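Local coordinates for protein oxidoreductase, 2OG-Fe(II) oxygenase family (Burkholderia pseudomallei, PDB 6N1F) that binds an iron(III) ion through two histidines and an aspartate and probably acts as an iron-dependent oxidoreductase of the 2-oxoglutarate oxygenase family, at residues A40-L43 / R44-T48; T123-F126 / G127-G131; A159-P162 / D163-F166; G34-A37 / D38-A41. All coordinates share one frame; numbering follows the deposited sequence.

Interaction 1 of 4, residues A40-L43 / R44-T48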
loop_
_atom_site.group_PDB
_atom_site.type_symbol
_atom_site.label_atom_id
_atom_site.label_comp_id
_atom_site.label_asym_id
_atom_site.label_seq_id
_atom_site.Cartn_x
_atom_site.Cartn_y
_atom_site.Cartn_z
ATOM N N ALA A 40 -0.185 -15.637 -3.792
ATOM C CA ALA A 40 0.523 -15.297 -5.026
ATOM C C ALA A 40 -0.327 -15.590 -6.258
ATOM O O ALA A 40 -0.257 -14.864 -7.255
ATOM C CB ALA A 40 1.847 -16.055 -5.099
ATOM N N ALA A 41 -1.126 -16.662 -6.216
ATOM C CA ALA A 41 -1.971 -16.996 -7.359
ATOM C C ALA A 41 -3.061 -15.947 -7.579
ATOM O O ALA A 41 -3.378 -15.610 -8.724
ATOM C CB ALA A 41 -2.581 -18.381 -7.169
ATOM N N GLN A 42 -3.650 -15.417 -6.501
ATOM C CA GLN A 42 -4.666 -14.377 -6.675
ATOM C C GLN A 42 -4.047 -13.095 -7.199
ATOM O O GLN A 42 -4.635 -12.417 -8.052
ATOM C CB GLN A 42 -5.405 -14.090 -5.366
ATOM C CG GLN A 42 -6.704 -13.316 -5.610
ATOM C CD GLN A 42 -7.414 -12.903 -4.344
ATOM O OE1 GLN A 42 -7.368 -13.589 -3.334
ATOM N NE2 GLN A 42 -8.084 -11.757 -4.397
ATOM N N LEU A 43 -2.873 -12.735 -6.674
ATOM C CA LEU A 43 -2.145 -11.588 -7.194
ATOM C C LEU A 43 -1.849 -11.780 -8.672
ATOM O O LEU A 43 -1.981 -10.843 -9.473
ATOM C CB LEU A 43 -0.851 -11.389 -6.400
ATOM C CG LEU A 43 0.039 -10.219 -6.811
ATOM C CD1 LEU A 43 -0.693 -8.930 -6.551
ATOM C CD2 LEU A 43 1.364 -10.223 -6.056
ATOM N N ARG A 44 -1.470 -13.007 -9.047
ATOM C CA ARG A 44 -1.201 -13.342 -10.442
ATOM C C ARG A 44 -2.457 -13.224 -11.303
ATOM O O ARG A 44 -2.450 -12.540 -12.332
ATOM C CB ARG A 44 -0.620 -14.756 -10.526
ATOM C CG ARG A 44 0.548 -14.903 -11.495
ATOM C CD ARG A 44 1.083 -16.335 -11.536
ATOM N NE ARG A 44 1.507 -16.806 -10.218
ATOM C CZ ARG A 44 0.985 -17.853 -9.577
ATOM N NH1 ARG A 44 0.013 -18.573 -10.129
ATOM N NH2 ARG A 44 1.448 -18.185 -8.377
ATOM N N GLU A 45 -3.548 -13.888 -10.907
ATOM C CA GLU A 45 -4.707 -13.978 -11.795
ATOM C C GLU A 45 -5.578 -12.734 -11.711
ATOM O O GLU A 45 -5.985 -12.185 -12.738
ATOM C CB GLU A 45 -5.534 -15.222 -11.465
ATOM C CG GLU A 45 -4.808 -16.529 -11.780
ATOM C CD GLU A 45 -5.535 -17.755 -11.257
ATOM O OE1 GLU A 45 -6.251 -17.638 -10.230
ATOM O OE2 GLU A 45 -5.383 -18.832 -11.879
ATOM N N VAL A 46 -5.866 -12.284 -10.490
ATOM C CA VAL A 46 -6.735 -11.138 -10.258
ATOM C C VAL A 46 -5.960 -9.830 -10.381
ATOM O O VAL A 46 -6.467 -8.845 -10.927
ATOM C CB VAL A 46 -7.407 -11.267 -8.876
ATOM C CG1 VAL A 46 -8.141 -10.001 -8.515
ATOM C CG2 VAL A 46 -8.347 -12.451 -8.847
ATOM N N GLY A 47 -4.731 -9.788 -9.873
ATOM C CA GLY A 47 -3.961 -8.564 -9.861
ATOM C C GLY A 47 -3.946 -7.862 -8.524
ATOM O O GLY A 47 -3.198 -6.892 -8.363
ATOM N N THR A 48 -4.725 -8.348 -7.558
ATOM C CA THR A 48 -4.875 -7.747 -6.243
ATOM C C THR A 48 -5.256 -8.850 -5.269
ATOM O O THR A 48 -6.012 -9.755 -5.618
ATOM C CB THR A 48 -5.956 -6.655 -6.247
ATOM O OG1 THR A 48 -5.665 -5.719 -7.284
ATOM C CG2 THR A 48 -5.982 -5.914 -4.916
#
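Gln42 O takes two backbone N-H groups at the C-terminal end of helix 36-45. Val46 N reaches Gln42 O at 2.7 Å in the i to i+4 manner of the helix, and Gly47 N reaches the same Gln42 O at 3.2 Å, lying in the carbonyl plane. Just before them, Arg44 N and Glu45 N bond to Ala40 O and Ala41 O. Outside the backbone, the Gln42 and Val46 side chains run side by side, pointing the same way, with Gln42 CG 3.7 Å from Val46 CG2. Gln42 keeps CG opposite its own N (chi1 -164°) and stays extended, which carries NE2 to 3.1 Å from Thr48 O, while its OE1 accepts from Asn32 ND2. Arg44 instead folds back at chi3 (-57°): its guanidinium lays one face over the backbone of Ala40 and Ala41, and CZ comes to 3.8 Å from Ala41 CA. Thr48 OG1 hydrogen-bonds to Thr203 OG1, and Leu43 packs on Val202, on strand 200-204 with Thr203, and on Phe130. Gly47, with positive phi, is the first residue to leave helical backbone angles, a common place for glycine at a helix C terminus, and the chain passes straight into edge strand 48-51 of the large antiparallel sheet.

Interaction 2 of 4, residues T123-F126 / G127-G131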
loop_
_atom_site.group_PDB
_atom_site.type_symbol
_atom_site.label_atom_id
_atom_site.label_comp_id
_atom_site.label_asym_id
_atom_site.label_seq_id
_atom_site.Cartn_x
_atom_site.Cartn_y
_atom_site.Cartn_z
ATOM N N THR A 123 10.963 -9.543 3.692
ATOM C CA THR A 123 11.627 -9.715 2.403
ATOM C C THR A 123 11.363 -11.101 1.825
ATOM O O THR A 123 11.101 -11.248 0.625
ATOM C CB THR A 123 13.128 -9.479 2.559
ATOM O OG1 THR A 123 13.341 -8.194 3.149
ATOM C CG2 THR A 123 13.830 -9.548 1.202
ATOM N N ARG A 124 11.459 -12.139 2.657
ATOM C CA ARG A 124 11.103 -13.474 2.190
ATOM C C ARG A 124 9.625 -13.550 1.830
ATOM O O ARG A 124 9.259 -14.152 0.814
ATOM C CB ARG A 124 11.428 -14.514 3.251
ATOM C CG ARG A 124 12.903 -14.771 3.472
ATOM C CD ARG A 124 13.538 -15.382 2.239
ATOM N NE ARG A 124 14.786 -16.061 2.574
ATOM C CZ ARG A 124 15.599 -16.617 1.683
ATOM N NH1 ARG A 124 15.302 -16.572 0.388
ATOM N NH2 ARG A 124 16.715 -17.211 2.089
ATOM N N PHE A 125 8.767 -12.953 2.665
ATOM C CA PHE A 125 7.318 -13.048 2.487
ATOM C C PHE A 125 6.883 -12.426 1.168
ATOM O O PHE A 125 6.109 -13.021 0.418
ATOM C CB PHE A 125 6.618 -12.374 3.668
ATOM C CG PHE A 125 5.107 -12.413 3.615
ATOM C CD1 PHE A 125 4.407 -13.474 4.167
ATOM C CD2 PHE A 125 4.388 -11.360 3.062
ATOM C CE1 PHE A 125 3.025 -13.510 4.136
ATOM C CE2 PHE A 125 2.995 -11.380 3.039
ATOM C CZ PHE A 125 2.311 -12.461 3.574
ATOM N N PHE A 126 7.377 -11.229 0.858
ATOM C CA PHE A 126 6.987 -10.624 -0.408
ATOM C C PHE A 126 7.785 -11.170 -1.582
ATOM O O PHE A 126 7.276 -11.168 -2.706
ATOM C CB PHE A 126 7.080 -9.102 -0.309
ATOM C CG PHE A 126 5.950 -8.516 0.501
ATOM C CD1 PHE A 126 4.669 -8.464 -0.028
ATOM C CD2 PHE A 126 6.152 -8.090 1.806
ATOM C CE1 PHE A 126 3.617 -7.967 0.710
ATOM C CE2 PHE A 126 5.108 -7.589 2.547
ATOM C CZ PHE A 126 3.838 -7.528 1.996
ATOM N N GLY A 127 8.985 -11.694 -1.340
ATOM C CA GLY A 127 9.697 -12.394 -2.397
ATOM C C GLY A 127 8.925 -13.589 -2.924
ATOM O O GLY A 127 8.818 -13.793 -4.134
ATOM N N ASP A 128 8.384 -14.405 -2.019
ATOM C CA ASP A 128 7.518 -15.495 -2.452
ATOM C C ASP A 128 6.244 -14.960 -3.098
ATOM O O ASP A 128 5.749 -15.524 -4.082
ATOM C CB ASP A 128 7.170 -16.383 -1.263
ATOM C CG ASP A 128 8.386 -17.098 -0.706
ATOM O OD1 ASP A 128 9.494 -16.870 -1.238
ATOM O OD2 ASP A 128 8.229 -17.880 0.252
HETATM N N MSE A 129 5.711 -13.873 -2.559
HETATM C CA MSE A 129 4.433 -13.312 -2.975
HETATM C C MSE A 129 4.537 -12.862 -4.418
HETATM O O MSE A 129 3.635 -13.091 -5.216
HETATM C CB MSE A 129 4.040 -12.152 -2.047
HETATM C CG MSE A 129 2.957 -11.233 -2.554
HETATM SE SE MSE A 129 1.192 -11.795 -1.974
HETATM C CE MSE A 129 1.448 -11.894 -0.044
ATOM N N PHE A 130 5.668 -12.240 -4.745
ATOM C CA PHE A 130 5.900 -11.766 -6.097
ATOM C C PHE A 130 6.356 -12.881 -7.022
ATOM O O PHE A 130 6.278 -12.726 -8.246
ATOM C CB PHE A 130 6.923 -10.619 -6.090
ATOM C CG PHE A 130 6.511 -9.427 -5.247
ATOM C CD1 PHE A 130 5.188 -9.231 -4.880
ATOM C CD2 PHE A 130 7.457 -8.507 -4.822
ATOM C CE1 PHE A 130 4.812 -8.144 -4.094
ATOM C CE2 PHE A 130 7.094 -7.413 -4.035
ATOM C CZ PHE A 130 5.766 -7.238 -3.670
ATOM N N GLY A 131 6.825 -13.997 -6.474
ATOM C CA GLY A 131 7.234 -15.115 -7.303
ATOM C C GLY A 131 8.490 -14.891 -8.119
ATOM O O GLY A 131 8.556 -15.337 -9.272
#
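The last two turns of helix 120-130 bring three phenylalanines and a selenomethionine together on the side that faces the rest of the fold. Phe125 and Met129, one turn apart, lie alongside each other and point the same way. Phe125 holds CG opposite its backbone N (chi1 -179°), and the Met129 chain bends at chi2 and chi3, so that its methyl CE comes obliquely to the ring, 3.5 Å from Phe125 CE2. Phe126 meets the next turn differently: its ring and that of Phe130 are inclined at 41°, with Phe126 CD1 4.0 Å from Phe130 CZ. Phe126 CD1 also touches Met129 CG at 4.1 Å.

Regular i to i+4 bonds hold these residues in helical spacing; the straightest is Asp128 N to Arg124 O, with 170° at the hydrogen. Phe126 O has a double role, since it accepts from Phe130 N at 2.8 Å and also sits over one face of the Phe130 ring, 3.2 Å above its plane and toward the rim. The helix lies against the large antiparallel sheet of the oxygenase core: Phe126 and Phe130 both pack on Val202, and Phe130 stacks on Phe166 and meets Tyr226 edge-to-face. Phe125 and Met129 also touch Leu51 on edge strand 48-51 of that sheet, and Met36 on helix 36-45. Gly131 leaves the helix with positive phi, its N making weak bonds to Gly127 O and Asp128 O at 3.1 and 3.0 Å.

Interaction 3 of 4, residues A159-P162 / D163-F166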
loop_
_atom_site.group_PDB
_atom_site.type_symbol
_atom_site.label_atom_id
_atom_site.label_comp_id
_atom_site.label_asym_id
_atom_site.label_seq_id
_atom_site.Cartn_x
_atom_site.Cartn_y
_atom_site.Cartn_z
ATOM N N ALA A 159 2.329 6.228 -13.041
ATOM C CA ALA A 159 2.511 7.605 -13.491
ATOM C C ALA A 159 3.523 8.356 -12.630
ATOM O O ALA A 159 4.225 9.241 -13.133
ATOM C CB ALA A 159 1.173 8.342 -13.496
ATOM N N SER A 160 3.603 8.031 -11.337
ATOM C CA SER A 160 4.621 8.645 -10.488
ATOM C C SER A 160 6.004 8.086 -10.796
ATOM O O SER A 160 7.003 8.812 -10.734
ATOM C CB SER A 160 4.284 8.429 -9.015
ATOM O OG SER A 160 3.074 9.076 -8.680
ATOM N N ASN A 161 6.079 6.802 -11.128
ATOM C CA ASN A 161 7.339 6.132 -11.415
ATOM C C ASN A 161 7.033 4.895 -12.249
ATOM O O ASN A 161 6.391 3.960 -11.757
ATOM C CB ASN A 161 8.060 5.776 -10.113
ATOM C CG ASN A 161 9.451 5.187 -10.335
ATOM O OD1 ASN A 161 9.712 4.521 -11.338
ATOM N ND2 ASN A 161 10.349 5.428 -9.390
ATOM N N PRO A 162 7.469 4.855 -13.512
ATOM C CA PRO A 162 7.122 3.721 -14.383
ATOM C C PRO A 162 7.716 2.396 -13.947
ATOM O O PRO A 162 7.375 1.369 -14.544
ATOM C CB PRO A 162 7.693 4.146 -15.743
ATOM C CG PRO A 162 8.839 5.027 -15.386
ATOM C CD PRO A 162 8.373 5.803 -14.185
ATOM N N ASP A 163 8.588 2.377 -12.943
ATOM C CA ASP A 163 9.230 1.149 -12.493
ATOM C C ASP A 163 8.581 0.553 -11.250
ATOM O O ASP A 163 9.045 -0.480 -10.765
ATOM C CB ASP A 163 10.723 1.397 -12.234
ATOM C CG ASP A 163 11.462 1.849 -13.477
ATOM O OD1 ASP A 163 11.345 1.180 -14.526
ATOM O OD2 ASP A 163 12.153 2.889 -13.417
ATOM N N TYR A 164 7.528 1.166 -10.717
ATOM C CA TYR A 164 6.804 0.545 -9.613
ATOM C C TYR A 164 6.094 -0.703 -10.117
ATOM O O TYR A 164 5.297 -0.626 -11.057
ATOM C CB TYR A 164 5.784 1.510 -9.025
ATOM C CG TYR A 164 6.330 2.665 -8.233
ATOM C CD1 TYR A 164 7.643 2.696 -7.813
ATOM C CD2 TYR A 164 5.506 3.724 -7.892
ATOM C CE1 TYR A 164 8.123 3.764 -7.079
ATOM C CE2 TYR A 164 5.968 4.782 -7.162
ATOM C CZ TYR A 164 7.270 4.805 -6.758
ATOM O OH TYR A 164 7.707 5.880 -6.026
ATOM N N GLU A 165 6.366 -1.853 -9.497
ATOM C CA GLU A 165 5.707 -3.099 -9.882
ATOM C C GLU A 165 4.572 -3.487 -8.955
ATOM O O GLU A 165 3.574 -4.061 -9.397
ATOM C CB GLU A 165 6.702 -4.250 -9.906
ATOM C CG GLU A 165 7.530 -4.358 -11.137
ATOM C CD GLU A 165 8.367 -5.604 -11.095
ATOM O OE1 GLU A 165 9.598 -5.495 -11.259
ATOM O OE2 GLU A 165 7.785 -6.688 -10.860
ATOM N N PHE A 166 4.720 -3.238 -7.667
ATOM C CA PHE A 166 3.709 -3.638 -6.712
ATOM C C PHE A 166 3.558 -2.539 -5.692
ATOM O O PHE A 166 4.478 -1.758 -5.442
ATOM C CB PHE A 166 4.040 -4.952 -6.000
ATOM C CG PHE A 166 4.118 -6.133 -6.913
ATOM C CD1 PHE A 166 2.962 -6.749 -7.376
ATOM C CD2 PHE A 166 5.349 -6.629 -7.311
ATOM C CE1 PHE A 166 3.041 -7.845 -8.223
ATOM C CE2 PHE A 166 5.434 -7.721 -8.153
ATOM C CZ PHE A 166 4.280 -8.328 -8.614
#
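Two hydrogen bonds draw Asn161 round onto the residues that follow it. Tyr164 N gives a nearly straight bond to Asn161 O (3.2 Å, 174° at the hydrogen), although it approaches from above the carbonyl plane. Asp163 N bonds to the side-chain oxygen Asn161 OD1 at 2.9 Å. Because Asn161 turns CG opposite its N (chi1 -175°), its amide comes to lie beside the turn, and OD1 lies 3.4 Å from Asp163 CB.

The aromatic contact is a CH-pi one. Asn161 CB sits over the centre of the Tyr164 ring, 3.5 Å from the centroid, while the amide stacks over the ring with the two planes 30° apart and ND2 3.6 Å from Tyr164 CE1. Phe225 also stacks on this ring.

Charged and polar partners fix the ends: Asn161 ND2 and Tyr164 OH both bond to Asp96 OD2, which thus holds the amide and the phenol together, and Asp163 OD2 makes a salt bridge to Arg234. The Tyr164 side chain is about 5 Å from that of the iron ligand Asp157. A type I beta turn from Asn161 to Tyr164, with an Asx turn at its start, leads the chain from the metal-binding His155 and Asp157 into core strand 166-171.

Interaction 4 of 4, residues G34-A37 / D38-A41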
loop_
_atom_site.group_PDB
_atom_site.type_symbol
_atom_site.label_atom_id
_atom_site.label_comp_id
_atom_site.label_asym_id
_atom_site.label_seq_id
_atom_site.Cartn_x
_atom_site.Cartn_y
_atom_site.Cartn_z
ATOM N N GLY A 34 -6.362 -18.582 2.527
ATOM C CA GLY A 34 -5.462 -19.675 2.230
ATOM C C GLY A 34 -4.058 -19.387 2.710
ATOM O O GLY A 34 -3.856 -18.761 3.755
ATOM N N GLY A 35 -3.076 -19.829 1.924
ATOM C CA GLY A 35 -1.681 -19.610 2.256
ATOM C C GLY A 35 -0.917 -18.929 1.139
ATOM O O GLY A 35 -1.527 -18.359 0.225
HETATM N N MSE A 36 0.415 -18.997 1.193
HETATM C CA MSE A 36 1.251 -18.288 0.228
HETATM C C MSE A 36 0.926 -18.657 -1.216
HETATM O O MSE A 36 0.816 -17.773 -2.066
HETATM C CB MSE A 36 2.739 -18.547 0.489
HETATM C CG MSE A 36 3.644 -17.727 -0.442
HETATM SE SE MSE A 36 3.293 -15.775 -0.417
HETATM C CE MSE A 36 4.195 -15.391 1.277
ATOM N N ALA A 37 0.776 -19.958 -1.488
ATOM C CA ALA A 37 0.410 -20.393 -2.834
ATOM C C ALA A 37 -0.871 -19.714 -3.306
ATOM O O ALA A 37 -0.988 -19.340 -4.479
ATOM C CB ALA A 37 0.245 -21.909 -2.873
ATOM N N ASP A 38 -1.836 -19.540 -2.396
ATOM C CA ASP A 38 -3.089 -18.866 -2.738
ATOM C C ASP A 38 -2.889 -17.364 -2.893
ATOM O O ASP A 38 -3.421 -16.759 -3.832
ATOM C CB ASP A 38 -4.152 -19.155 -1.670
ATOM C CG ASP A 38 -4.293 -20.641 -1.379
ATOM O OD1 ASP A 38 -4.639 -21.405 -2.314
ATOM O OD2 ASP A 38 -4.035 -21.046 -0.222
ATOM N N TYR A 39 -2.151 -16.735 -1.969
ATOM C CA TYR A 39 -1.906 -15.298 -2.081
ATOM C C TYR A 39 -1.269 -14.942 -3.424
ATOM O O TYR A 39 -1.734 -14.034 -4.123
ATOM C CB TYR A 39 -1.012 -14.806 -0.949
ATOM C CG TYR A 39 -1.472 -15.116 0.449
ATOM C CD1 TYR A 39 -2.806 -15.354 0.732
ATOM C CD2 TYR A 39 -0.554 -15.170 1.491
ATOM C CE1 TYR A 39 -3.215 -15.622 2.005
ATOM C CE2 TYR A 39 -0.947 -15.449 2.768
ATOM C CZ TYR A 39 -2.274 -15.669 3.025
ATOM O OH TYR A 39 -2.666 -15.937 4.299
ATOM N N ALA A 40 -0.185 -15.637 -3.792
ATOM C CA ALA A 40 0.523 -15.297 -5.026
ATOM C C ALA A 40 -0.327 -15.590 -6.258
ATOM O O ALA A 40 -0.257 -14.864 -7.255
ATOM C CB ALA A 40 1.847 -16.055 -5.099
ATOM N N ALA A 41 -1.126 -16.662 -6.216
ATOM C CA ALA A 41 -1.971 -16.996 -7.359
ATOM C C ALA A 41 -3.061 -15.947 -7.579
ATOM O O ALA A 41 -3.378 -15.610 -8.724
ATOM C CB ALA A 41 -2.581 -18.381 -7.169
#
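This is a helix-start contact at the surface, where the chain enters helix 36-45 away from the iron site. Gly35 occupies the N-cap position, and the carboxylate of Asp38 reaches back to it: Gly35 N bonds to Asp38 OD2 at 2.6 Å, nearly straight at 167°, with OD2 accepting through its anti lone pair, the one away from the other carboxylate oxygen. Asp38 brings CG beside its own backbone N (chi1 -51°), which turns the carboxylate toward the entering chain and also sets OD2 3.2 Å from Gly34 CA.

Gly35 O receives Tyr39 N at 2.8 Å, nearly along the C=O axis, and more weakly Asp38 N. The side-chain bond from the third helical residue back to the N-cap N-H is one half of a capping box; with glycine at the N-cap, the reciprocal side-chain bond cannot form. A negative carboxylate here would probably also suit the positive end of the helix dipole.

Tyr39 spreads its ring under the cap. Gly35 O stands 3.2 Å above one ring face, toward the rim, and Gly35 CA makes a CH-pi contact over that face, 4.2 Å from the ring centroid. Beyond the ring, Tyr39 OH lies 3.1 Å from Gly34 O. Met36, a selenomethionine, touches Tyr39 CD2 with SE at 4.3 Å, and the rest of its side chain packs against helix 120-130, for instance on Asp128. Within the loop before the cap, Asn32 OD1 accepts from Gly34 N.

Following the chain, interaction 4 starts helix 36-45 and interaction 1 lies at its far end. Interaction 2 comes next, on helix 120-130, and interaction 3 last, in the loop before strand 166-171. All four are local, along a helix or round a turn, and close no long loop; none nests within or crosses another, and interactions 4 and 1 only overlap at their shared Ala40 and Ala41. In space, residues 34-41 and 123-131 join helix to helix: Met36 SE packs on Met129 CA, and Ala40 CB on Met129 O. Phe166, the last residue of segment 163-166, receives both Leu43 CD2 of interaction 1 and Phe130 CE1 of interaction 2, joining the two helices to the large sheet. Interactions 3 and 4 do not touch.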